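Local coordinates for protein glucosamine-6-phosphate deaminase (Thermotoga maritima, PDB 1J5X) that belongs to the SIS-domain family of alpha/beta proteins and folds into two lobes, each built round a parallel beta sheet, at residues S63-L68 and S227-L232; A67-Y72 and M220-G225; I167-M172 and S307-T312. One frame throughout, in Å; residues are numbered along the deposited sequence.

Contact 1 (S63-L68 and S227-L232)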
# COMPACT_ATOMS: atom_id res chain seq x y z
N SER A 63 -5.84 4.65 1.11
CA SER A 63 -5.30 5.69 0.22
C SER A 63 -4.26 6.57 0.96
O SER A 63 -3.41 7.22 0.36
CB SER A 63 -6.41 6.54 -0.36
OG SER A 63 -6.98 5.93 -1.53
N TYR A 64 -4.37 6.60 2.28
CA TYR A 64 -3.34 7.34 3.02
C TYR A 64 -2.14 6.43 3.01
O TYR A 64 -0.99 6.90 2.91
CB TYR A 64 -3.76 7.62 4.48
CG TYR A 64 -2.59 8.00 5.37
CD1 TYR A 64 -1.97 9.26 5.25
CD2 TYR A 64 -2.03 7.03 6.24
CE1 TYR A 64 -0.79 9.58 5.96
CE2 TYR A 64 -0.80 7.33 6.96
CZ TYR A 64 -0.21 8.60 6.79
OH TYR A 64 1.04 8.88 7.34
N ASN A 65 -2.35 5.13 3.19
CA ASN A 65 -1.17 4.25 3.15
C ASN A 65 -0.46 4.29 1.81
O ASN A 65 0.79 4.17 1.75
CB ASN A 65 -1.57 2.79 3.48
CG ASN A 65 -2.12 2.67 4.90
OD1 ASN A 65 -1.67 3.36 5.82
ND2 ASN A 65 -3.06 1.77 5.09
N LEU A 66 -1.23 4.47 0.74
CA LEU A 66 -0.72 4.55 -0.60
C LEU A 66 0.10 5.86 -0.70
O LEU A 66 1.25 5.87 -1.18
CB LEU A 66 -1.90 4.56 -1.56
CG LEU A 66 -1.63 4.68 -3.05
CD1 LEU A 66 -0.66 3.64 -3.47
CD2 LEU A 66 -2.99 4.56 -3.86
N ALA A 67 -0.48 6.95 -0.20
CA ALA A 67 0.16 8.30 -0.20
C ALA A 67 1.48 8.24 0.57
O ALA A 67 2.49 8.79 0.13
CB ALA A 67 -0.78 9.34 0.50
N LEU A 68 1.49 7.56 1.71
CA LEU A 68 2.71 7.44 2.49
C LEU A 68 3.78 6.68 1.68
O LEU A 68 4.92 7.15 1.55
CB LEU A 68 2.44 6.69 3.78
CG LEU A 68 3.67 6.45 4.65
CD1 LEU A 68 4.26 7.80 5.14
CD2 LEU A 68 3.22 5.63 5.88
N SER A 227 3.74 -2.20 4.83
CA SER A 227 3.38 -2.88 6.10
C SER A 227 2.10 -2.28 6.70
O SER A 227 1.21 -3.02 7.15
CB SER A 227 4.57 -2.83 7.06
OG SER A 227 5.63 -3.70 6.55
N LEU A 228 1.96 -0.95 6.65
CA LEU A 228 0.74 -0.35 7.19
C LEU A 228 -0.47 -0.82 6.41
O LEU A 228 -1.53 -1.15 7.01
CB LEU A 228 0.75 1.17 7.10
CG LEU A 228 1.02 1.97 8.35
CD1 LEU A 228 0.65 3.43 7.95
CD2 LEU A 228 0.22 1.51 9.64
N GLU A 229 -0.33 -0.82 5.08
CA GLU A 229 -1.39 -1.27 4.21
C GLU A 229 -1.66 -2.78 4.49
O GLU A 229 -2.83 -3.20 4.60
CB GLU A 229 -1.02 -1.06 2.72
CG GLU A 229 -2.03 -1.63 1.68
CD GLU A 229 -3.46 -1.02 1.75
OE1 GLU A 229 -3.70 -0.15 2.62
OE2 GLU A 229 -4.29 -1.43 0.92
N SER A 230 -0.59 -3.56 4.71
CA SER A 230 -0.79 -5.00 4.98
C SER A 230 -1.67 -5.20 6.25
O SER A 230 -2.64 -6.00 6.28
CB SER A 230 0.54 -5.66 5.18
OG SER A 230 1.22 -5.71 3.92
N ALA A 231 -1.34 -4.48 7.30
CA ALA A 231 -2.13 -4.61 8.52
C ALA A 231 -3.57 -4.25 8.29
O ALA A 231 -4.49 -4.94 8.77
CB ALA A 231 -1.49 -3.75 9.66
N LEU A 232 -3.81 -3.21 7.50
CA LEU A 232 -5.18 -2.80 7.29
C LEU A 232 -5.97 -3.86 6.52
O LEU A 232 -7.19 -4.10 6.77
CB LEU A 232 -5.21 -1.44 6.54
CG LEU A 232 -6.60 -0.96 6.15
CD1 LEU A 232 -7.33 -0.73 7.46
CD2 LEU A 232 -6.60 0.35 5.37
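N65 of helix 62-78 meets L228, E229 and L232 of helix 222-238, its amide wedged into the seam where the axes of segments 63-68 and 227-232 approach to 9.1 Å. The tight part lies here, with CA of N65 and CA of E229 only 5.6 Å apart. N65 ND2 donates a nearly straight hydrogen bond, 3.2 Å long, to E229 OE1, which sits close to the amide plane and receives it nearly head-on along its C-O bond. In E229 the bend at chi2 (61°) brings OE1 in line with the N-H, the carboxylate turned 64° from the amide. The other half of the amide is pressed against hydrocarbon: N65 OD1 stands 3.2 Å from L228 CD1. E229 OE2 forms a salt bridge with K233, which would probably keep the carboxylate charged. Toward the partly exposed side the packing is slacker. L228 CD1 is 4.0 Å from L68 CD2, where the two leucines cross at about a right angle, and it lies 4.3 Å from Y64 CE2, at the edge of the tyrosine ring. The segments run antiparallel, at 164°, and their seam joins two alpha/beta lobes, each with a parallel sheet, consistent with the paired lobes of double-SIS proteins.

Contact 2 (A67-Y72 and M220-G225)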
# COMPACT_ATOMS: atom_id res chain seq x y z
N ALA A 67 -0.48 6.95 -0.20
CA ALA A 67 0.16 8.30 -0.20
C ALA A 67 1.48 8.24 0.57
O ALA A 67 2.49 8.79 0.13
CB ALA A 67 -0.78 9.34 0.50
N LEU A 68 1.49 7.56 1.71
CA LEU A 68 2.71 7.44 2.49
C LEU A 68 3.78 6.68 1.68
O LEU A 68 4.92 7.15 1.55
CB LEU A 68 2.44 6.69 3.78
CG LEU A 68 3.67 6.45 4.65
CD1 LEU A 68 4.26 7.80 5.14
CD2 LEU A 68 3.22 5.63 5.88
N THR A 69 3.39 5.53 1.13
CA THR A 69 4.34 4.72 0.36
C THR A 69 4.94 5.49 -0.82
O THR A 69 6.16 5.50 -0.99
CB THR A 69 3.67 3.45 -0.15
OG1 THR A 69 3.06 2.77 0.98
CG2 THR A 69 4.77 2.48 -0.77
N ILE A 70 4.10 6.18 -1.61
CA ILE A 70 4.67 6.88 -2.74
C ILE A 70 5.46 8.11 -2.31
O ILE A 70 6.47 8.46 -2.95
CB ILE A 70 3.55 7.18 -3.81
CG1 ILE A 70 4.16 7.77 -5.10
CG2 ILE A 70 2.50 8.12 -3.21
CD1 ILE A 70 5.20 6.77 -5.80
N SER A 71 5.09 8.76 -1.19
CA SER A 71 5.82 9.95 -0.72
C SER A 71 7.32 9.56 -0.47
O SER A 71 8.26 10.31 -0.84
CB SER A 71 5.21 10.54 0.57
OG SER A 71 5.38 9.73 1.73
N TYR A 72 7.53 8.40 0.12
CA TYR A 72 8.95 7.99 0.36
C TYR A 72 9.65 7.85 -1.00
O TYR A 72 10.78 8.32 -1.20
CB TYR A 72 9.09 6.61 1.01
CG TYR A 72 8.83 6.51 2.50
CD1 TYR A 72 9.79 6.90 3.41
CD2 TYR A 72 7.64 5.99 2.97
CE1 TYR A 72 9.57 6.78 4.78
CE2 TYR A 72 7.41 5.86 4.30
CZ TYR A 72 8.37 6.25 5.22
OH TYR A 72 8.14 6.10 6.56
N MSE A 220 10.89 -1.25 6.34
CA MSE A 220 11.38 0.11 6.43
C MSE A 220 11.00 0.98 5.24
O MSE A 220 10.86 0.47 4.12
CB MSE A 220 12.94 0.14 6.49
CG MSE A 220 13.43 -0.56 7.76
SE MSE A 220 15.43 -0.37 7.64
CE MSE A 220 15.91 -0.76 9.57
N SER A 221 10.89 2.28 5.51
CA SER A 221 10.63 3.29 4.49
C SER A 221 9.45 2.90 3.62
O SER A 221 8.36 2.73 4.16
CB SER A 221 11.89 3.47 3.64
OG SER A 221 12.98 3.75 4.50
N GLU A 222 9.62 2.83 2.29
CA GLU A 222 8.49 2.40 1.45
C GLU A 222 7.86 1.08 1.96
O GLU A 222 6.62 0.92 1.85
CB GLU A 222 8.88 2.15 0.00
CG GLU A 222 9.17 3.39 -0.80
CD GLU A 222 10.67 3.86 -0.62
OE1 GLU A 222 11.26 3.67 0.45
OE2 GLU A 222 11.22 4.49 -1.55
N PHE A 223 8.69 0.17 2.48
CA PHE A 223 8.15 -1.13 2.97
C PHE A 223 7.38 -1.01 4.28
O PHE A 223 6.68 -1.95 4.66
CB PHE A 223 9.27 -2.15 3.07
CG PHE A 223 9.85 -2.53 1.72
CD1 PHE A 223 9.31 -2.00 0.51
CD2 PHE A 223 10.95 -3.40 1.68
CE1 PHE A 223 9.84 -2.32 -0.74
CE2 PHE A 223 11.51 -3.73 0.45
CZ PHE A 223 10.96 -3.20 -0.78
N PHE A 224 7.57 0.11 4.99
CA PHE A 224 6.76 0.39 6.19
C PHE A 224 5.36 0.76 5.66
O PHE A 224 4.36 0.32 6.21
CB PHE A 224 7.29 1.59 6.99
CG PHE A 224 6.37 1.99 8.10
CD1 PHE A 224 6.08 1.10 9.12
CD2 PHE A 224 5.73 3.23 8.06
CE1 PHE A 224 5.13 1.40 10.09
CE2 PHE A 224 4.77 3.56 9.05
CZ PHE A 224 4.47 2.63 10.05
N GLY A 225 5.30 1.60 4.62
CA GLY A 225 3.99 1.93 4.04
C GLY A 225 3.29 0.64 3.58
O GLY A 225 2.07 0.45 3.75
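Y72 CG lies beside its backbone N (chi1 -77°), which lays the ring over the peptide that links S221 to E222, while E222 bends at chi2 (85°) so that its CG and CD lie against the tyrosine CB. Both groups belong to an interface between two alpha/beta lobes, where helix 62-78 meets the start of helix 222-238. The carbonyl carbon S221 C sits 3.5 Å above the plane of the Y72 ring, over its centre, and E222 N lies over the same face nearer the rim. S221 holds the N-cap position without a capping bond from its side chain; its positive phi of 50°, uncommon for a residue with a side chain, probably helps turn the chain into the helix and bring this peptide under the ring. At the root of the tyrosine side chain, Y72 CB is 3.6 Å from E222 CD. That carboxylate is buried and forms a salt bridge with R76 of helix 62-78, so the polar end of E222 pairs with the same helix that its chain packs against. The phenolic end of Y72 extends toward F224, with OH 4.0 Å from CD2, and L68 CD2 approaches the same phenylalanine obliquely, 4.1 Å from F224 CE2. The backbones come nearest at G225, which has no side chain: CA of T69 and CA of G225 are 4.6 Å apart. T69 CG2 reaches the carbonyl of E222, and T69 OG1, hydrogen-bonded to N65 O one turn back, rests 3.3 Å from G225 CA.

Contact 3 (I167-M172 and S307-T312)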
# COMPACT_ATOMS: atom_id res chain seq x y z
N ILE A 167 -2.07 1.67 -8.63
CA ILE A 167 -1.86 3.11 -8.62
C ILE A 167 -0.38 3.30 -8.14
O ILE A 167 0.33 4.15 -8.68
CB ILE A 167 -2.83 3.82 -7.63
CG1 ILE A 167 -4.28 3.80 -8.26
CG2 ILE A 167 -2.41 5.31 -7.42
CD1 ILE A 167 -5.35 4.14 -7.26
N LEU A 168 0.04 2.50 -7.19
CA LEU A 168 1.45 2.64 -6.67
C LEU A 168 2.45 2.40 -7.83
O LEU A 168 3.36 3.21 -8.06
CB LEU A 168 1.65 1.67 -5.51
CG LEU A 168 3.06 1.74 -4.87
CD1 LEU A 168 3.39 3.19 -4.48
CD2 LEU A 168 3.15 0.79 -3.69
N LEU A 169 2.23 1.32 -8.56
CA LEU A 169 3.09 1.03 -9.71
C LEU A 169 3.11 2.21 -10.65
O LEU A 169 4.18 2.66 -11.13
CB LEU A 169 2.55 -0.17 -10.44
CG LEU A 169 3.05 -0.37 -11.87
CD1 LEU A 169 4.58 -0.65 -11.80
CD2 LEU A 169 2.37 -1.59 -12.46
N SER A 170 1.93 2.74 -10.96
CA SER A 170 1.90 3.86 -11.89
C SER A 170 2.66 5.11 -11.43
O SER A 170 3.36 5.75 -12.24
CB SER A 170 0.42 4.30 -12.19
OG SER A 170 -0.35 3.18 -12.59
N LEU A 171 2.52 5.48 -10.16
CA LEU A 171 3.15 6.69 -9.68
C LEU A 171 4.66 6.42 -9.49
O LEU A 171 5.39 7.34 -9.68
CB LEU A 171 2.52 7.18 -8.36
CG LEU A 171 1.01 7.50 -8.47
CD1 LEU A 171 0.47 8.00 -7.12
CD2 LEU A 171 0.81 8.49 -9.56
N MSE A 172 5.07 5.21 -9.10
CA MSE A 172 6.54 4.96 -8.97
C MSE A 172 7.14 5.11 -10.37
O MSE A 172 8.17 5.78 -10.59
CB MSE A 172 6.77 3.57 -8.45
CG MSE A 172 6.36 3.46 -7.01
SE MSE A 172 6.67 1.65 -6.32
CE MSE A 172 8.60 1.75 -6.02
N SER A 307 9.97 -3.00 -5.87
CA SER A 307 9.04 -4.11 -5.66
C SER A 307 7.85 -3.70 -4.74
O SER A 307 6.97 -4.53 -4.48
CB SER A 307 9.77 -5.31 -4.99
OG SER A 307 10.29 -4.89 -3.73
N ALA A 308 7.85 -2.48 -4.22
CA ALA A 308 6.79 -2.05 -3.30
C ALA A 308 5.40 -2.28 -3.86
O ALA A 308 4.52 -2.67 -3.08
CB ALA A 308 6.96 -0.56 -2.91
N PHE A 309 5.22 -2.11 -5.18
CA PHE A 309 3.88 -2.28 -5.74
C PHE A 309 3.33 -3.73 -5.73
O PHE A 309 2.13 -3.97 -5.98
CB PHE A 309 3.81 -1.66 -7.12
CG PHE A 309 4.48 -2.49 -8.19
CD1 PHE A 309 5.85 -2.33 -8.45
CD2 PHE A 309 3.75 -3.45 -8.93
CE1 PHE A 309 6.47 -3.14 -9.42
CE2 PHE A 309 4.34 -4.24 -9.88
CZ PHE A 309 5.72 -4.10 -10.14
N LEU A 310 4.19 -4.70 -5.47
CA LEU A 310 3.74 -6.08 -5.36
C LEU A 310 3.69 -6.53 -3.89
O LEU A 310 3.10 -7.56 -3.58
CB LEU A 310 4.73 -7.01 -6.03
CG LEU A 310 4.94 -6.96 -7.54
CD1 LEU A 310 6.11 -7.92 -7.92
CD2 LEU A 310 3.64 -7.45 -8.23
N ARG A 311 4.36 -5.81 -2.99
CA ARG A 311 4.51 -6.36 -1.66
C ARG A 311 3.36 -6.42 -0.68
O ARG A 311 3.55 -6.92 0.43
CB ARG A 311 5.77 -5.81 -0.96
CG ARG A 311 7.12 -6.43 -1.56
CD ARG A 311 8.31 -5.58 -1.12
NE ARG A 311 9.62 -6.21 -1.43
CZ ARG A 311 10.31 -6.94 -0.56
NH1 ARG A 311 9.82 -7.16 0.68
NH2 ARG A 311 11.52 -7.45 -0.92
N THR A 312 2.22 -5.86 -1.05
CA THR A 312 1.04 -6.04 -0.16
C THR A 312 0.27 -7.31 -0.58
O THR A 312 -0.64 -7.76 0.11
CB THR A 312 0.05 -4.83 -0.15
OG1 THR A 312 -0.55 -4.62 -1.42
CG2 THR A 312 0.81 -3.55 0.28
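Segment 307-312, in the connection from strand 289-293 of the four-stranded sheet to helix 313-326, packs F309 and A308 against one side of helix 162-179, where L168, L169 and M172 receive them. F309 takes the less common rotamer in which CG lies between the backbone N and the carbonyl carbon (chi1 76°), and this stands the ring up beside L169, the two side chains pointing the same way. L169 CD1 makes a CH-pi contact 3.8 Å from the centroid of the F309 ring and only 4° off the ring normal, almost exactly over the centre. L310 CG covers the opposite face, offset toward the rim, so the phenyl is sandwiched between two leucines. At the root of the side chain F309 CB comes within 3.7 Å of L169 N, and F309 CG and CD2 lie against L169 CB. The contact is wholly buried and joins a helix of the SIS-domain region to the second alpha/beta lobe through apolar groups, with no hydrogen bond between the two segments. L168 reaches across obliquely, its CD2 3.8 Å from F309 CA, and it also touches the methyl of A308. One turn further along, the selenium of selenomethionine M172 comes to 4.1 Å from A308 CB, the chain bent at chi3 (78°) near its end. Behind this apolar face the segment is braced by R311, whose NE donates a hydrogen bond of 2.7 Å to S307 OG, with the hydroxyl close to the guanidinium plane. R311 NH1 also bonds to Q267 OE1 and V293 O, and NH2 to S302 O, giving the buried guanidinium polar partners in the second lobe.

Overall arrangement
From the N terminus, the first contact segment lies on helix 62-78 of the five-stranded lobe, one side of contacts 1 and 2. Both close their loops on helix 222-238 of the four-stranded lobe; because the two helices run antiparallel, the later segment 67-72 meets the earlier segment 220-225, and contact 2 nests in contact 1 apart from the shared A67 and L68. Contact 3 starts between these ends, on helix 162-179, and closes beyond them at 307-312, crossing both. The three meet in space: L66 packs on I167 and L168, I70 on L171 and M172, and F223 on S307 and R311. Helices 62-78 and 162-179 are tied to helix 222-238 and segment 307-312 of the other lobe.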